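Local coordinates for fimbrin (PDB 1RT8), which binds actin filaments and crosslinks them, supporting cell polarity, cytokinesis, mating and spore formation in fission yeast, at residues 194-199 and 252-257; 224-229 and 236-241. One frame throughout, in Å; residues are numbered along the deposited sequence.

Contact 1 of 2, residues 194-199 and 252-257; sequences ENYTVL and LAFVAH
With CG placed opposite its own carbonyl carbon (chi1 -81°), Y196 sends its ring out from helix 194-203 toward helix 248-261, where F254, whose CG lies opposite the backbone N (chi1 172°), reaches back to meet it. The two side chains slide past each other in opposite directions and end as a T-shaped pair: the edge of F254 is turned to the face of Y196, the ring planes stand at 67°, and the centroids are 4.9 Å apart. F254 CE2 sits over the middle of the phenol ring, 3.7 Å above its plane, while F254 CD2 lies nearer the hydroxyl end, 3.8 Å from Y196 CZ.

V255 takes a different part of the same ring. Its CG2 methyl, the branch beside the backbone N, comes in at the edge of the tyrosine and close to its plane, with V255 CG2 3.7 Å from Y196 CE2. One aromatic ring is thus touched over a face and along an edge by consecutive residues of one helix. The backbones stay well apart, 9.0 Å between Y196 CA and V255 CA, so the helices meet through these side chains. The hydroxyl of Y196, a buried residue, hydrogen-bonds N251 OD1, one turn before V255, which ties down the far end of the ring.

Helix 162-176 reaches this pair through F170, which touches Y196, and helix 218-230 closes in with V225 on Y196 and L226 on F254, placing the contact in the buried core of the second calponin-homology domain.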
loop_
_atom_site.group_PDB
_atom_site.type_symbol
_atom_site.label_atom_id
_atom_site.label_comp_id
_atom_site.label_asym_id
_atom_site.label_seq_id
_atom_site.Cartn_x
_atom_site.Cartn_y
_atom_site.Cartn_z
ATOM N N GLU A 194 -0.787 7.600 31.443
ATOM C CA GLU A 194 0.289 7.022 32.238
ATOM C C GLU A 194 1.403 6.405 31.412
ATOM O O GLU A 194 2.576 6.705 31.616
ATOM C CB GLU A 194 -0.258 5.953 33.188
ATOM C CG GLU A 194 -0.935 6.500 34.426
ATOM C CD GLU A 194 -1.258 5.407 35.439
ATOM O OE1 GLU A 194 -0.928 4.229 35.182
ATOM O OE2 GLU A 194 -1.841 5.729 36.494
ATOM N N ASN A 195 1.047 5.523 30.487
ATOM C CA ASN A 195 2.063 4.882 29.670
ATOM C C ASN A 195 2.847 5.877 28.820
ATOM O O ASN A 195 4.051 5.712 28.619
ATOM C CB ASN A 195 1.434 3.777 28.823
ATOM C CG ASN A 195 1.004 2.586 29.677
ATOM O OD1 ASN A 195 1.597 2.335 30.720
ATOM N ND2 ASN A 195 -0.014 1.852 29.240
ATOM N N TYR A 196 2.169 6.916 28.342
ATOM C CA TYR A 196 2.828 7.945 27.548
ATOM C C TYR A 196 3.847 8.676 28.428
ATOM O O TYR A 196 4.987 8.906 28.012
ATOM C CB TYR A 196 1.798 8.946 27.017
ATOM C CG TYR A 196 1.049 8.506 25.766
ATOM C CD1 TYR A 196 -0.228 9.004 25.498
ATOM C CD2 TYR A 196 1.624 7.635 24.841
ATOM C CE1 TYR A 196 -0.917 8.652 24.349
ATOM C CE2 TYR A 196 0.937 7.269 23.664
ATOM C CZ TYR A 196 -0.335 7.787 23.431
ATOM O OH TYR A 196 -1.042 7.457 22.293
ATOM N N THR A 197 3.435 9.032 29.644
ATOM C CA THR A 197 4.318 9.728 30.583
ATOM C C THR A 197 5.584 8.917 30.878
ATOM O O THR A 197 6.683 9.457 30.880
ATOM C CB THR A 197 3.598 10.022 31.913
ATOM O OG1 THR A 197 2.533 10.950 31.683
ATOM C CG2 THR A 197 4.565 10.616 32.930
ATOM N N VAL A 198 5.429 7.622 31.139
ATOM C CA VAL A 198 6.580 6.773 31.421
ATOM C C VAL A 198 7.449 6.669 30.165
ATOM O O VAL A 198 8.677 6.739 30.242
ATOM C CB VAL A 198 6.133 5.362 31.876
ATOM C CG1 VAL A 198 7.336 4.465 32.066
ATOM C CG2 VAL A 198 5.360 5.463 33.190
ATOM N N LEU A 199 6.807 6.518 29.006
ATOM C CA LEU A 199 7.535 6.428 27.740
ATOM C C LEU A 199 8.382 7.685 27.520
ATOM O O LEU A 199 9.582 7.599 27.273
ATOM C CB LEU A 199 6.558 6.254 26.562
ATOM C CG LEU A 199 7.165 6.373 25.154
ATOM C CD1 LEU A 199 8.248 5.318 24.960
ATOM C CD2 LEU A 199 6.069 6.225 24.097
ATOM N N LEU A 252 -2.170 6.502 17.311
ATOM C CA LEU A 252 -1.186 5.758 16.538
ATOM C C LEU A 252 -0.244 6.746 15.842
ATOM O O LEU A 252 0.974 6.583 15.867
ATOM C CB LEU A 252 -1.875 4.893 15.480
ATOM C CG LEU A 252 -0.935 4.131 14.544
ATOM C CD1 LEU A 252 -0.246 3.012 15.318
ATOM C CD2 LEU A 252 -1.720 3.550 13.374
ATOM N N ALA A 253 -0.815 7.776 15.229
ATOM C CA ALA A 253 -0.017 8.768 14.519
ATOM C C ALA A 253 0.957 9.448 15.482
ATOM O O ALA A 253 2.137 9.632 15.165
ATOM C CB ALA A 253 -0.931 9.796 13.855
ATOM N N PHE A 254 0.453 9.814 16.655
ATOM C CA PHE A 254 1.258 10.442 17.695
ATOM C C PHE A 254 2.469 9.552 17.985
ATOM O O PHE A 254 3.612 10.001 17.900
ATOM C CB PHE A 254 0.415 10.602 18.964
ATOM C CG PHE A 254 1.186 11.070 20.167
ATOM C CD1 PHE A 254 1.583 12.399 20.286
ATOM C CD2 PHE A 254 1.493 10.184 21.195
ATOM C CE1 PHE A 254 2.274 12.843 21.422
ATOM C CE2 PHE A 254 2.181 10.613 22.332
ATOM C CZ PHE A 254 2.571 11.948 22.446
ATOM N N VAL A 255 2.214 8.286 18.318
ATOM C CA VAL A 255 3.288 7.341 18.618
ATOM C C VAL A 255 4.257 7.156 17.447
ATOM O O VAL A 255 5.460 6.999 17.645
ATOM C CB VAL A 255 2.728 5.949 19.005
ATOM C CG1 VAL A 255 3.876 4.961 19.200
ATOM C CG2 VAL A 255 1.901 6.057 20.277
ATOM N N ALA A 256 3.731 7.162 16.230
ATOM C CA ALA A 256 4.569 6.982 15.053
ATOM C C ALA A 256 5.603 8.100 14.939
ATOM O O ALA A 256 6.794 7.842 14.755
ATOM C CB ALA A 256 3.704 6.934 13.793
ATOM N N HIS A 257 5.145 9.339 15.055
ATOM C CA HIS A 257 6.039 10.483 14.950
ATOM C C HIS A 257 7.097 10.491 16.058
ATOM O O HIS A 257 8.263 10.832 15.825
ATOM C CB HIS A 257 5.228 11.779 14.983
ATOM C CG HIS A 257 6.063 13.012 14.848
ATOM N ND1 HIS A 257 6.597 13.674 15.933
ATOM C CD2 HIS A 257 6.493 13.679 13.752
ATOM C CE1 HIS A 257 7.320 14.695 15.511
ATOM N NE2 HIS A 257 7.275 14.720 14.191
#

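Contact 2 of 2, residues 224-229 and 236-241; sequences QVLQNA and KYLTPT
L226 points its side chain from helix 218-230 at the turn leading into helix 240-244, and nearly all of this contact is made by its two methyls. CG stands opposite the carbonyl carbon (chi1 -68°), and chi2 of 177° carries CD1 onward in an extended line, so that this methyl is the leading atom. It meets backbone as much as side chain: L226 CD1 lies 3.3 Å from L238 O, a close approach, and 3.4 Å from P240 N. The proline ring flanks the same methyl, with P240 CD 3.5 Å from L226 CD1, so the tip of the leucine rests against the T239-P240 peptide junction.

The second branch does less. L226 CD2 lies beside L238, whose side chain crosses that of L226 at about a right angle, and comes 4.2 Å from L238 CB. The rest of the L238 side chain packs against Y196, F254 and M243 in the domain interior.

T239 directs its CB away from helix 218-230. Its chi1 of 62° turns OG1 back to the start of helix 240-244, where it accepts a hydrogen bond from the N-H of A242. The same hydroxyl is hydrogen-bonded to E12, which also holds T241 OG1; E12 lies on helix 11-25, in the first calponin-homology range, so these bonds link the turn to a helix from much earlier in the chain.

Threonine at the N-cap with proline as the first helical residue is a classic helix start, here opening the short helix 240-244 that precedes the long helix 248-261 of a calponin-homology domain.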
loop_
_atom_site.group_PDB
_atom_site.type_symbol
_atom_site.label_atom_id
_atom_site.label_comp_id
_atom_site.label_asym_id
_atom_site.label_seq_id
_atom_site.Cartn_x
_atom_site.Cartn_y
_atom_site.Cartn_z
ATOM N N GLN A 224 -0.838 17.747 30.148
ATOM C CA GLN A 224 0.525 17.820 30.644
ATOM C C GLN A 224 1.418 16.896 29.837
ATOM O O GLN A 224 2.574 17.221 29.577
ATOM C CB GLN A 224 0.579 17.438 32.133
ATOM C CG GLN A 224 0.120 18.551 33.068
ATOM C CD GLN A 224 -0.126 18.089 34.502
ATOM O OE1 GLN A 224 0.490 17.138 34.983
ATOM N NE2 GLN A 224 -1.021 18.783 35.194
ATOM N N VAL A 225 0.880 15.746 29.436
ATOM C CA VAL A 225 1.647 14.785 28.648
ATOM C C VAL A 225 2.000 15.378 27.295
ATOM O O VAL A 225 3.119 15.200 26.800
ATOM C CB VAL A 225 0.855 13.470 28.393
ATOM C CG1 VAL A 225 1.461 12.705 27.203
ATOM C CG2 VAL A 225 0.882 12.592 29.642
ATOM N N LEU A 226 1.036 16.066 26.692
ATOM C CA LEU A 226 1.251 16.663 25.386
ATOM C C LEU A 226 2.178 17.866 25.477
ATOM O O LEU A 226 2.828 18.221 24.493
ATOM C CB LEU A 226 -0.087 17.047 24.748
ATOM C CG LEU A 226 -0.946 15.839 24.359
ATOM C CD1 LEU A 226 -2.285 16.304 23.790
ATOM C CD2 LEU A 226 -0.198 14.987 23.352
ATOM N N GLN A 227 2.242 18.492 26.652
ATOM C CA GLN A 227 3.140 19.627 26.833
ATOM C C GLN A 227 4.546 19.044 26.916
ATOM O O GLN A 227 5.507 19.655 26.453
ATOM C CB GLN A 227 2.806 20.413 28.106
ATOM C CG GLN A 227 1.406 21.011 28.124
ATOM C CD GLN A 227 1.267 22.156 29.116
ATOM O OE1 GLN A 227 1.845 22.128 30.201
ATOM N NE2 GLN A 227 0.487 23.163 28.750
ATOM N N ASN A 228 4.662 17.853 27.504
ATOM C CA ASN A 228 5.956 17.178 27.597
ATOM C C ASN A 228 6.360 16.700 26.209
ATOM O O ASN A 228 7.538 16.448 25.943
ATOM C CB ASN A 228 5.893 15.962 28.531
ATOM C CG ASN A 228 6.210 16.311 29.974
ATOM O OD1 ASN A 228 7.076 17.149 30.248
ATOM N ND2 ASN A 228 5.525 15.653 30.905
ATOM N N ALA A 229 5.369 16.566 25.332
ATOM C CA ALA A 229 5.613 16.123 23.966
ATOM C C ALA A 229 6.244 17.254 23.157
ATOM O O ALA A 229 7.108 17.013 22.317
ATOM C CB ALA A 229 4.301 15.674 23.316
ATOM N N LYS A 236 2.171 16.195 17.994
ATOM C CA LYS A 236 1.501 16.116 16.702
ATOM C C LYS A 236 0.328 15.133 16.714
ATOM O O LYS A 236 0.397 14.077 17.352
ATOM C CB LYS A 236 2.505 15.677 15.631
ATOM C CG LYS A 236 3.756 16.544 15.513
ATOM C CD LYS A 236 3.422 17.913 14.950
ATOM C CE LYS A 236 4.680 18.682 14.572
ATOM N NZ LYS A 236 4.338 19.955 13.874
ATOM N N TYR A 237 -0.738 15.499 16.002
ATOM C CA TYR A 237 -1.950 14.684 15.859
ATOM C C TYR A 237 -2.870 14.529 17.068
ATOM O O TYR A 237 -4.091 14.666 16.946
ATOM C CB TYR A 237 -1.603 13.269 15.381
ATOM C CG TYR A 237 -0.847 13.188 14.082
ATOM C CD1 TYR A 237 0.545 13.168 14.066
ATOM C CD2 TYR A 237 -1.523 13.111 12.864
ATOM C CE1 TYR A 237 1.252 13.070 12.860
ATOM C CE2 TYR A 237 -0.830 13.013 11.657
ATOM C CZ TYR A 237 0.555 12.993 11.662
ATOM O OH TYR A 237 1.248 12.901 10.472
ATOM N N LEU A 238 -2.285 14.234 18.223
ATOM C CA LEU A 238 -3.051 13.982 19.446
ATOM C C LEU A 238 -3.440 15.187 20.301
ATOM O O LEU A 238 -2.638 16.087 20.532
ATOM C CB LEU A 238 -2.275 12.986 20.312
ATOM C CG LEU A 238 -2.995 12.265 21.453
ATOM C CD1 LEU A 238 -4.148 11.441 20.897
ATOM C CD2 LEU A 238 -1.998 11.367 22.186
ATOM N N THR A 239 -4.682 15.181 20.775
ATOM C CA THR A 239 -5.183 16.241 21.640
ATOM C C THR A 239 -5.568 15.601 22.974
ATOM O O THR A 239 -5.781 14.388 23.053
ATOM C CB THR A 239 -6.440 16.905 21.058
ATOM O OG1 THR A 239 -7.484 15.929 20.946
ATOM C CG2 THR A 239 -6.140 17.516 19.693
ATOM N N PRO A 240 -5.670 16.407 24.037
ATOM C CA PRO A 240 -6.035 15.866 25.350
ATOM C C PRO A 240 -7.308 15.034 25.294
ATOM O O PRO A 240 -7.370 13.944 25.858
ATOM C CB PRO A 240 -6.205 17.117 26.200
ATOM C CG PRO A 240 -5.202 18.061 25.596
ATOM C CD PRO A 240 -5.448 17.862 24.115
ATOM N N THR A 241 -8.317 15.553 24.600
ATOM C CA THR A 241 -9.600 14.869 24.468
ATOM C C THR A 241 -9.505 13.613 23.597
ATOM O O THR A 241 -10.153 12.605 23.883
ATOM C CB THR A 241 -10.680 15.819 23.882
ATOM O OG1 THR A 241 -10.136 16.529 22.762
ATOM C CG2 THR A 241 -11.149 16.821 24.937
#

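In the fold
Both contacts belong to the second calponin-homology domain, in the first actin-binding region, with centres about 9 Å apart. Contact 2 lies within the chain span that contact 1 brackets: helix 218-230 follows helix 194-203, and helix 240-244 precedes helix 248-261. The two join directly. Y196 CE1 is 3.6 Å from L238 CD2, so the tyrosine of contact 1 packs on the turn of contact 2, while A253 CB approaches Y237 CG to 3.4 Å. F254 CD1 lies 3.6 Å from K236 O. Together they form one continuous patch of packing, buried at contact 1 and only partly so at contact 2, that joins four helices and the loop between 218-230 and 240-244.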